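Local atomic coordinates of pullulanase C protein (Klebsiella pneumoniae subsp. pneumoniae NTUH-K2044, PDB entry 5HJ1), a protein that probably serves as the GspC-type inner-membrane component of the type II secretion system, its PDZ domain here holding a fatty acid. Residues Gly49-Asn60 / Met80-Arg89; Leu5-Ile16 / Gln71-Asp79. All coordinates share one frame; numbering follows the deposited sequence.

Interaction 1 of 2, residues Gly49-Asn60 / Met80-Arg89; sequences GLQANDLAIALN and MTEITLTVER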
loop_
_atom_site.group_PDB
_atom_site.type_symbol
_atom_site.label_atom_id
_atom_site.label_comp_id
_atom_site.label_asym_id
_atom_site.label_seq_id
_atom_site.Cartn_x
_atom_site.Cartn_y
_atom_site.Cartn_z
ATOM N N GLY A 49 -12.666 3.502 3.937
ATOM C CA GLY A 49 -11.554 2.636 3.598
ATOM C C GLY A 49 -10.837 3.134 2.386
ATOM O O GLY A 49 -10.598 4.354 2.284
ATOM N N LEU A 50 -10.427 2.243 1.464
ATOM C CA LEU A 50 -9.703 2.699 0.297
ATOM C C LEU A 50 -10.685 3.113 -0.788
ATOM O O LEU A 50 -11.862 2.775 -0.789
ATOM C CB LEU A 50 -8.872 1.499 -0.213
ATOM C CG LEU A 50 -7.764 1.048 0.677
ATOM C CD1 LEU A 50 -7.075 -0.187 0.105
ATOM C CD2 LEU A 50 -6.742 2.121 0.987
ATOM N N GLN A 51 -10.136 3.901 -1.696
ATOM C CA GLN A 51 -10.830 4.341 -2.891
ATOM C C GLN A 51 -10.072 3.961 -4.118
ATOM O O GLN A 51 -8.852 3.906 -4.099
ATOM C CB GLN A 51 -11.097 5.820 -2.852
ATOM C CG GLN A 51 -12.113 6.177 -1.765
ATOM C CD GLN A 51 -13.532 5.752 -2.136
ATOM O OE1 GLN A 51 -14.091 6.184 -3.138
ATOM N NE2 GLN A 51 -14.113 4.860 -1.338
ATOM N N ALA A 52 -10.776 3.706 -5.202
ATOM C CA ALA A 52 -10.118 3.387 -6.453
ATOM C C ALA A 52 -9.132 4.504 -6.790
ATOM O O ALA A 52 -9.397 5.726 -6.632
ATOM C CB ALA A 52 -11.148 3.340 -7.588
ATOM N N ASN A 53 -8.008 4.062 -7.317
ATOM C CA ASN A 53 -6.910 4.976 -7.716
ATOM C C ASN A 53 -6.266 5.749 -6.602
ATOM O O ASN A 53 -5.581 6.751 -6.829
ATOM C CB ASN A 53 -7.351 5.848 -8.915
ATOM C CG ASN A 53 -7.513 5.053 -10.139
ATOM O OD1 ASN A 53 -6.655 4.245 -10.516
ATOM N ND2 ASN A 53 -8.636 5.221 -10.809
ATOM N N ASP A 54 -6.400 5.265 -5.373
ATOM C CA ASP A 54 -5.636 5.856 -4.303
ATOM C C ASP A 54 -4.130 5.654 -4.576
ATOM O O ASP A 54 -3.701 4.697 -5.197
ATOM C CB ASP A 54 -5.936 5.134 -2.940
ATOM C CG ASP A 54 -7.110 5.690 -2.182
ATOM O OD1 ASP A 54 -7.570 6.829 -2.489
ATOM O OD2 ASP A 54 -7.524 5.012 -1.241
ATOM N N LEU A 55 -3.334 6.594 -4.076
ATOM C CA LEU A 55 -1.866 6.545 -4.190
ATOM C C LEU A 55 -1.255 6.280 -2.851
ATOM O O LEU A 55 -1.308 7.191 -1.992
ATOM C CB LEU A 55 -1.341 7.841 -4.810
ATOM C CG LEU A 55 0.157 7.854 -5.069
ATOM C CD1 LEU A 55 0.514 7.026 -6.274
ATOM C CD2 LEU A 55 0.724 9.284 -5.254
ATOM N N ALA A 56 -0.760 5.070 -2.642
ATOM C CA ALA A 56 -0.076 4.705 -1.384
ATOM C C ALA A 56 1.307 5.337 -1.323
ATOM O O ALA A 56 2.151 5.124 -2.196
ATOM C CB ALA A 56 0.038 3.221 -1.207
ATOM N N ILE A 57 1.521 6.127 -0.261
ATOM C CA ILE A 57 2.803 6.804 -0.070
ATOM C C ILE A 57 3.558 6.423 1.232
ATOM O O ILE A 57 4.772 6.727 1.322
ATOM C CB ILE A 57 2.659 8.356 -0.196
ATOM C CG1 ILE A 57 1.772 8.896 0.874
ATOM C CG2 ILE A 57 2.178 8.730 -1.594
ATOM C CD1 ILE A 57 1.799 10.403 0.997
ATOM N N ALA A 58 2.916 5.813 2.194
ATOM C CA ALA A 58 3.593 5.375 3.438
ATOM C C ALA A 58 2.975 4.111 3.951
ATOM O O ALA A 58 1.773 3.897 3.811
ATOM C CB ALA A 58 3.581 6.483 4.510
ATOM N N LEU A 59 3.793 3.324 4.636
ATOM C CA LEU A 59 3.346 2.063 5.270
ATOM C C LEU A 59 3.916 2.135 6.682
ATOM O O LEU A 59 5.121 2.236 6.880
ATOM C CB LEU A 59 3.895 0.851 4.521
ATOM C CG LEU A 59 3.670 -0.520 5.183
ATOM C CD1 LEU A 59 2.230 -0.918 5.294
ATOM C CD2 LEU A 59 4.407 -1.617 4.381
ATOM N N ASN A 60 2.990 2.179 7.681
ATOM C CA ASN A 60 3.405 2.344 9.093
ATOM C C ASN A 60 4.330 3.502 9.308
ATOM O O ASN A 60 5.326 3.465 10.051
ATOM C CB ASN A 60 4.038 1.084 9.637
ATOM C CG ASN A 60 3.102 -0.070 9.584
ATOM O OD1 ASN A 60 1.923 0.050 9.993
ATOM N ND2 ASN A 60 3.565 -1.183 9.094
HETATM N N MSE A 80 3.417 -8.363 11.880
HETATM C CA MSE A 80 2.561 -7.312 12.449
HETATM C C MSE A 80 1.137 -7.754 12.499
HETATM O O MSE A 80 0.679 -8.514 11.631
HETATM C CB MSE A 80 2.693 -5.997 11.688
HETATM C CG MSE A 80 3.976 -5.335 12.143
HETATM SE SE MSE A 80 4.431 -3.697 11.185
HETATM C CE MSE A 80 3.529 -2.389 12.363
ATOM N N THR A 81 0.396 -7.238 13.477
ATOM C CA THR A 81 -1.011 -7.572 13.637
ATOM C C THR A 81 -1.957 -6.484 13.049
ATOM O O THR A 81 -3.105 -6.741 12.771
ATOM C CB THR A 81 -1.364 -7.828 15.125
ATOM O OG1 THR A 81 -2.669 -8.411 15.216
ATOM C CG2 THR A 81 -1.339 -6.562 15.961
ATOM N N GLU A 82 -1.476 -5.268 12.897
ATOM C CA GLU A 82 -2.315 -4.189 12.358
ATOM C C GLU A 82 -1.318 -3.288 11.729
ATOM O O GLU A 82 -0.245 -3.060 12.286
ATOM C CB GLU A 82 -3.104 -3.431 13.462
ATOM C CG GLU A 82 -4.005 -2.295 12.960
ATOM C CD GLU A 82 -5.040 -1.816 13.968
ATOM O OE1 GLU A 82 -5.071 -0.596 14.306
ATOM O OE2 GLU A 82 -5.838 -2.628 14.500
ATOM N N ILE A 83 -1.659 -2.807 10.527
ATOM C CA ILE A 83 -0.770 -1.954 9.791
ATOM C C ILE A 83 -1.500 -0.772 9.244
ATOM O O ILE A 83 -2.756 -0.819 9.077
ATOM C CB ILE A 83 -0.081 -2.684 8.628
ATOM C CG1 ILE A 83 -1.128 -3.230 7.621
ATOM C CG2 ILE A 83 0.785 -3.801 9.176
ATOM C CD1 ILE A 83 -0.484 -3.784 6.397
ATOM N N THR A 84 -0.808 0.325 9.054
ATOM C CA THR A 84 -1.469 1.503 8.532
ATOM C C THR A 84 -0.888 1.900 7.199
ATOM O O THR A 84 0.346 1.934 7.037
ATOM C CB THR A 84 -1.265 2.654 9.475
ATOM O OG1 THR A 84 -1.788 2.292 10.776
ATOM C CG2 THR A 84 -1.906 3.932 9.024
ATOM N N LEU A 85 -1.752 2.287 6.300
ATOM C CA LEU A 85 -1.348 2.780 5.006
ATOM C C LEU A 85 -1.721 4.258 4.921
ATOM O O LEU A 85 -2.850 4.668 5.354
ATOM C CB LEU A 85 -2.146 2.056 3.925
ATOM C CG LEU A 85 -1.633 1.853 2.567
ATOM C CD1 LEU A 85 -0.211 1.270 2.532
ATOM C CD2 LEU A 85 -2.647 0.864 1.895
ATOM N N THR A 86 -0.808 5.114 4.488
ATOM C CA THR A 86 -1.082 6.486 4.163
ATOM C C THR A 86 -1.272 6.583 2.641
ATOM O O THR A 86 -0.378 6.163 1.913
ATOM C CB THR A 86 0.029 7.422 4.593
ATOM O OG1 THR A 86 0.266 7.266 5.993
ATOM C CG2 THR A 86 -0.329 8.850 4.322
ATOM N N VAL A 87 -2.415 7.115 2.236
ATOM C CA VAL A 87 -2.690 7.336 0.823
ATOM C C VAL A 87 -2.905 8.817 0.532
ATOM O O VAL A 87 -3.308 9.564 1.436
ATOM C CB VAL A 87 -3.937 6.522 0.345
ATOM C CG1 VAL A 87 -3.709 5.026 0.511
ATOM C CG2 VAL A 87 -5.183 6.958 1.034
ATOM N N GLU A 88 -2.607 9.226 -0.696
ATOM C CA GLU A 88 -2.929 10.573 -1.171
ATOM C C GLU A 88 -4.149 10.353 -2.111
ATOM O O GLU A 88 -4.195 9.416 -3.015
ATOM C CB GLU A 88 -1.707 11.109 -1.897
ATOM C CG GLU A 88 -1.509 12.602 -1.783
ATOM C CD GLU A 88 -0.140 12.995 -2.310
ATOM O OE1 GLU A 88 0.093 12.777 -3.515
ATOM O OE2 GLU A 88 0.704 13.473 -1.513
ATOM N N ARG A 89 -5.165 11.170 -1.892
ATOM C CA ARG A 89 -6.419 11.040 -2.619
ATOM C C ARG A 89 -6.874 12.489 -2.937
ATOM O O ARG A 89 -7.090 13.255 -2.016
ATOM C CB ARG A 89 -7.363 10.276 -1.656
ATOM C CG ARG A 89 -8.807 10.169 -2.099
ATOM C CD ARG A 89 -9.542 9.588 -0.937
ATOM N NE ARG A 89 -9.079 8.252 -0.565
ATOM C CZ ARG A 89 -9.515 7.585 0.500
ATOM N NH1 ARG A 89 -10.386 8.154 1.353
ATOM N NH2 ARG A 89 -9.106 6.367 0.727
HETATM O O HOH W 1 -11.354 6.674 3.579
#

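Interaction 2 of 2, residues Leu5-Ile16 / Gln71-Asp79; sequences LVKRLREQPQNI and QQALQNLAD. With VCA (vaccenic acid), chain B.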
loop_
_atom_site.group_PDB
_atom_site.type_symbol
_atom_site.label_atom_id
_atom_site.label_comp_id
_atom_site.label_asym_id
_atom_site.label_seq_id
_atom_site.Cartn_x
_atom_site.Cartn_y
_atom_site.Cartn_z
ATOM N N LEU A 5 8.542 -4.375 -4.721
ATOM C CA LEU A 5 7.577 -4.429 -3.580
ATOM C C LEU A 5 6.366 -5.350 -3.784
ATOM O O LEU A 5 5.929 -5.977 -2.868
ATOM C CB LEU A 5 7.069 -2.995 -3.218
ATOM C CG LEU A 5 5.917 -2.741 -2.207
ATOM C CD1 LEU A 5 6.056 -1.359 -1.575
ATOM C CD2 LEU A 5 4.499 -2.903 -2.741
ATOM N N VAL A 6 5.770 -5.348 -4.971
ATOM C CA VAL A 6 4.572 -6.183 -5.209
ATOM C C VAL A 6 4.919 -7.635 -5.124
ATOM O O VAL A 6 4.258 -8.412 -4.423
ATOM C CB VAL A 6 3.908 -5.832 -6.556
ATOM C CG1 VAL A 6 2.760 -6.765 -6.896
ATOM C CG2 VAL A 6 3.439 -4.396 -6.510
ATOM N N LYS A 7 6.015 -7.990 -5.788
ATOM C CA LYS A 7 6.456 -9.367 -5.767
ATOM C C LYS A 7 6.761 -9.780 -4.317
ATOM O O LYS A 7 6.485 -10.901 -3.937
ATOM C CB LYS A 7 7.620 -9.584 -6.746
ATOM C CG LYS A 7 7.275 -9.206 -8.194
ATOM C CD LYS A 7 5.977 -9.854 -8.669
ATOM C CE LYS A 7 5.718 -9.698 -10.159
ATOM N NZ LYS A 7 4.481 -10.392 -10.630
ATOM N N ARG A 8 7.237 -8.850 -3.498
ATOM C CA ARG A 8 7.447 -9.168 -2.084
ATOM C C ARG A 8 6.177 -9.231 -1.240
ATOM O O ARG A 8 6.170 -9.954 -0.271
ATOM C CB ARG A 8 8.470 -8.249 -1.412
ATOM C CG ARG A 8 9.886 -8.447 -1.950
ATOM C CD ARG A 8 10.865 -8.397 -0.799
ATOM N NE ARG A 8 10.884 -7.105 -0.114
ATOM C CZ ARG A 8 11.286 -6.913 1.145
ATOM N NH1 ARG A 8 11.621 -7.928 1.936
ATOM N NH2 ARG A 8 11.297 -5.687 1.642
ATOM N N LEU A 9 5.111 -8.474 -1.549
ATOM C CA LEU A 9 3.839 -8.565 -0.752
ATOM C C LEU A 9 3.114 -9.914 -0.897
ATOM O O LEU A 9 2.289 -10.312 -0.058
ATOM C CB LEU A 9 2.813 -7.469 -1.162
ATOM C CG LEU A 9 2.992 -6.037 -0.682
ATOM C CD1 LEU A 9 2.053 -5.100 -1.432
ATOM C CD2 LEU A 9 2.743 -5.913 0.816
ATOM N N ARG A 10 3.406 -10.594 -1.993
ATOM C CA ARG A 10 2.835 -11.889 -2.274
ATOM C C ARG A 10 3.236 -12.996 -1.264
ATOM O O ARG A 10 2.547 -14.022 -1.157
ATOM C CB ARG A 10 3.193 -12.252 -3.724
ATOM C CG ARG A 10 2.665 -13.588 -4.203
ATOM C CD ARG A 10 2.884 -13.791 -5.694
ATOM N NE ARG A 10 2.073 -12.899 -6.531
ATOM C CZ ARG A 10 2.479 -11.763 -7.101
ATOM N NH1 ARG A 10 3.721 -11.325 -6.960
ATOM N NH2 ARG A 10 1.629 -11.058 -7.843
ATOM N N GLU A 11 4.300 -12.774 -0.487
ATOM C CA GLU A 11 4.798 -13.767 0.494
ATOM C C GLU A 11 4.006 -13.838 1.795
ATOM O O GLU A 11 4.178 -14.751 2.587
ATOM C CB GLU A 11 6.213 -13.389 0.914
ATOM C CG GLU A 11 7.192 -13.113 -0.218
ATOM C CD GLU A 11 8.577 -12.748 0.311
ATOM O OE1 GLU A 11 9.016 -13.373 1.312
ATOM O OE2 GLU A 11 9.233 -11.860 -0.281
ATOM N N GLN A 12 3.181 -12.840 2.056
ATOM C CA GLN A 12 2.434 -12.786 3.306
ATOM C C GLN A 12 1.302 -13.807 3.314
ATOM O O GLN A 12 0.656 -13.997 2.291
ATOM C CB GLN A 12 1.864 -11.360 3.514
ATOM C CG GLN A 12 2.918 -10.260 3.407
ATOM C CD GLN A 12 4.095 -10.503 4.339
ATOM O OE1 GLN A 12 3.912 -10.884 5.507
ATOM N NE2 GLN A 12 5.307 -10.277 3.839
ATOM N N PRO A 13 1.060 -14.463 4.470
ATOM C CA PRO A 13 -0.033 -15.440 4.580
ATOM C C PRO A 13 -1.393 -14.799 4.328
ATOM O O PRO A 13 -2.353 -15.507 3.977
ATOM C CB PRO A 13 0.069 -15.944 6.030
ATOM C CG PRO A 13 0.785 -14.860 6.765
ATOM C CD PRO A 13 1.703 -14.196 5.776
ATOM N N GLN A 14 -1.509 -13.481 4.566
ATOM C CA GLN A 14 -2.747 -12.814 4.220
ATOM C C GLN A 14 -2.567 -12.761 2.707
ATOM O O GLN A 14 -1.455 -12.625 2.200
ATOM C CB GLN A 14 -2.929 -11.399 4.820
ATOM C CG GLN A 14 -2.901 -11.360 6.333
ATOM C CD GLN A 14 -1.493 -11.450 6.851
ATOM O OE1 GLN A 14 -0.534 -11.301 6.091
ATOM N NE2 GLN A 14 -1.353 -11.673 8.142
ATOM N N ASN A 15 -3.654 -12.955 2.004
ATOM C CA ASN A 15 -3.651 -12.949 0.560
ATOM C C ASN A 15 -3.831 -11.497 0.125
ATOM O O ASN A 15 -4.853 -11.139 -0.442
ATOM C CB ASN A 15 -4.813 -13.825 0.125
ATOM C CG ASN A 15 -4.703 -15.226 0.712
ATOM O OD1 ASN A 15 -3.609 -15.791 0.742
ATOM N ND2 ASN A 15 -5.818 -15.775 1.209
ATOM N N ILE A 16 -2.832 -10.666 0.430
ATOM C CA ILE A 16 -2.964 -9.233 0.150
ATOM C C ILE A 16 -3.337 -8.915 -1.292
ATOM O O ILE A 16 -4.185 -8.053 -1.525
ATOM C CB ILE A 16 -1.686 -8.488 0.538
ATOM C CG1 ILE A 16 -1.515 -8.658 2.059
ATOM C CG2 ILE A 16 -1.746 -7.009 0.065
ATOM C CD1 ILE A 16 -0.177 -8.233 2.529
ATOM N N GLN A 71 12.008 -1.028 1.713
ATOM C CA GLN A 71 12.470 -2.380 1.977
ATOM C C GLN A 71 12.330 -2.691 3.442
ATOM O O GLN A 71 11.867 -3.755 3.798
ATOM C CB GLN A 71 13.941 -2.580 1.560
ATOM C CG GLN A 71 14.195 -2.419 0.073
ATOM C CD GLN A 71 13.591 -3.530 -0.771
ATOM O OE1 GLN A 71 12.604 -3.306 -1.475
ATOM N NE2 GLN A 71 14.160 -4.738 -0.686
ATOM N N GLN A 72 12.746 -1.754 4.272
ATOM C CA GLN A 72 12.666 -1.932 5.731
ATOM C C GLN A 72 11.199 -2.083 6.160
ATOM O O GLN A 72 10.842 -3.020 6.872
ATOM C CB GLN A 72 13.392 -0.776 6.414
ATOM C CG GLN A 72 13.522 -0.851 7.930
ATOM C CD GLN A 72 14.606 0.086 8.485
ATOM O OE1 GLN A 72 14.730 0.255 9.707
ATOM N NE2 GLN A 72 15.415 0.684 7.592
ATOM N N ALA A 73 10.336 -1.222 5.648
ATOM C CA ALA A 73 8.910 -1.311 5.990
ATOM C C ALA A 73 8.298 -2.674 5.635
ATOM O O ALA A 73 7.549 -3.269 6.409
ATOM C CB ALA A 73 8.160 -0.206 5.290
ATOM N N LEU A 74 8.653 -3.198 4.478
ATOM C CA LEU A 74 8.117 -4.485 4.044
ATOM C C LEU A 74 8.606 -5.683 4.864
ATOM O O LEU A 74 7.831 -6.607 5.143
ATOM C CB LEU A 74 8.497 -4.695 2.570
ATOM C CG LEU A 74 7.785 -3.760 1.619
ATOM C CD1 LEU A 74 8.472 -3.739 0.259
ATOM C CD2 LEU A 74 6.320 -4.164 1.480
ATOM N N GLN A 75 9.874 -5.677 5.258
ATOM C CA GLN A 75 10.369 -6.811 6.073
ATOM C C GLN A 75 9.648 -6.783 7.424
ATOM O O GLN A 75 9.294 -7.829 7.987
ATOM C CB GLN A 75 11.895 -6.797 6.230
ATOM C CG GLN A 75 12.489 -5.532 6.833
ATOM C CD GLN A 75 14.013 -5.541 6.860
ATOM O OE1 GLN A 75 14.649 -6.564 6.571
ATOM N NE2 GLN A 75 14.612 -4.390 7.204
ATOM N N ASN A 76 9.371 -5.572 7.895
ATOM C CA ASN A 76 8.647 -5.389 9.165
ATOM C C ASN A 76 7.178 -5.843 9.171
ATOM O O ASN A 76 6.673 -6.178 10.250
ATOM C CB ASN A 76 8.685 -3.936 9.626
ATOM C CG ASN A 76 10.050 -3.462 10.018
ATOM O OD1 ASN A 76 11.017 -4.241 10.106
ATOM N ND2 ASN A 76 10.152 -2.150 10.270
ATOM N N LEU A 77 6.483 -5.821 8.029
ATOM C CA LEU A 77 5.060 -6.240 7.940
ATOM C C LEU A 77 4.813 -7.733 8.301
ATOM O O LEU A 77 3.740 -8.094 8.818
ATOM C CB LEU A 77 4.510 -5.883 6.529
ATOM C CG LEU A 77 3.013 -6.005 6.176
ATOM C CD1 LEU A 77 2.677 -5.129 4.971
ATOM C CD2 LEU A 77 2.544 -7.438 5.936
ATOM N N ALA A 78 5.821 -8.575 8.073
ATOM C CA ALA A 78 5.753 -10.019 8.364
ATOM C C ALA A 78 5.062 -10.433 9.690
ATOM O O ALA A 78 4.088 -11.205 9.679
ATOM C CB ALA A 78 7.160 -10.618 8.288
ATOM N N ASP A 79 5.542 -9.944 10.832
ATOM C CA ASP A 79 4.906 -10.330 12.100
ATOM C C ASP A 79 4.034 -9.222 12.702
ATOM O O ASP A 79 3.909 -9.154 13.919
ATOM C CB ASP A 79 5.935 -10.827 13.137
ATOM C CG ASP A 79 6.678 -12.088 12.693
ATOM O OD1 ASP A 79 7.370 -12.054 11.657
ATOM O OD2 ASP A 79 6.613 -13.102 13.423
HETATM O O2 VCA B . -10.368 -10.719 5.139
HETATM C C1 VCA B . -10.250 -10.811 6.380
HETATM O O1 VCA B . -11.122 -11.352 7.099
HETATM C C2 VCA B . -9.008 -10.228 7.025
HETATM C C3 VCA B . -7.990 -11.328 7.320
HETATM C C4 VCA B . -6.698 -11.125 6.532
HETATM C C5 VCA B . -6.496 -9.663 6.147
HETATM C C6 VCA B . -7.391 -9.285 4.979
HETATM C C7 VCA B . -7.058 -7.910 4.417
HETATM C C8 VCA B . -5.559 -7.616 4.372
HETATM C C9 VCA B . -5.351 -6.224 3.787
HETATM C C10 VCA B . -3.920 -5.699 3.802
HETATM C C11 VCA B . -3.997 -4.276 3.383
HETATM C C12 VCA B . -2.990 -3.534 2.967
HETATM C C13 VCA B . -1.570 -3.991 2.729
HETATM C C14 VCA B . -1.041 -2.865 1.860
HETATM C C15 VCA B . 0.418 -2.877 1.454
HETATM C C16 VCA B . 0.456 -1.919 0.275
HETATM C C17 VCA B . 1.806 -1.315 0.005
HETATM C C18 VCA B . 1.651 -0.449 -1.229
#

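Interaction 1 of 2, residues Gly49-Asn60 / Met80-Arg89
A classic beta bulge interrupts the antiparallel pairing of the two strands: I57 and A58 both face T86. T86 O accepts I57 N at 2.9 Å and only a weak bond from A58 N, and the register slips by one residue between the pairs A56-V87 and A58-T86. Beyond the strand end N60 keeps the pairing going by other means. Its backbone N reaches T84 O almost straight (2.7 Å, 178°), while its side-chain OD1 accepts T84 N at 2.9 Å from above the amide plane, doing the work of a backbone carbonyl.

At the other end the R89 chain starts out extended (chi1 172°) and bends at chi3, which turns the guanidinium side-on to D54. R89 NE meets D54 OD1 at 2.8 Å and R89 NH2 meets D54 OD2 at 2.9 Å, a salt bridge with the two flat groups nearly coplanar. R89 NH2 also donates a hydrogen bond to G49 O, and CG of Q51 lies 3.7 Å above the guanidinium centre. Q51 N binds D54 OD2 from above the carboxylate, so this turn-forming acid is held by two donors there; arginine suits the site because it can serve carboxylate and carbonyl together.

L59, I83 and L85 are branched and apolar, as their buried face demands. Strand 54-59 lies between strands 30-38 and 82-89, the latter flanked by strand 92-99, while helix 67-77 covers L59 and I83.

Interaction 2 of 2, residues Leu5-Ile16 / Gln71-Asp79
The guanidinium of R8 lies with the amide nitrogen NE2 of Q71 over one face, 3.8 Å from NH2, and with the backbone carbonyl of Q71 at its edge, in plane. R8 NH2 donates at 3.0 Å to a lone pair of Q71 O, in the carbonyl plane, although the N-H is rather bent (134°). The same oxygen accepts Q75 N within the helix, so R8 adds a second donor to a carbonyl already engaged. The guanidinium and amide planes are turned 34° against each other. Bends at chi2 and chi3 bring the guanidinium to the carbonyl of Q71, and the reach and charged end of arginine fit the solvent-facing margin of the contact.

Beneath these polar groups L74 packs between L5 and L9. Its CD1 lies 3.7 Å from CG of L5, and its CD2 meets CD2 of L9 at 4.0 Å; both pairs of side chains cross at about a right angle. Further along, Q12 lays its amide obliquely against L77: CG, CD and OE1 of Q12 all lie against L77 CD2, OE1 at 3.7 Å, and OE1 also comes near A78 CA.

L9 also turns to the ligand, CD2 lying 3.9 Å from C15 of vaccenic acid, and CG of Q14 comes to 3.8 Å from C4. The segments 5-9 and 71-77 run nearly parallel, their axes 10.9 Å apart at closest approach. L9 of helix 5-9 and Q14 of the following loop line the vaccenic acid pocket of this PDZ domain, where leucine methyls suit an acyl chain, while L74 and L77 back L9 from behind.

Interaction 1 is the more central, its centre about 5 Å from the centre of the chain, and is built mainly on backbone hydrogen bonds between sheet strands, with a buried acid and its arginine at one end. Interaction 2 lies further out, its centre about 10 Å from the centre of the chain, and relies on leucine packing under a single side-chain-to-backbone bond at the surface. They share no residues, yet they meet directly: L77 of helix 67-77 places its CD1 3.7 Å from CD1 of I83 and 4.0 Å from CD2 of L59. Both line the same lipid pocket, interaction 1 through I83 and L85, interaction 2 through L9 and Q14.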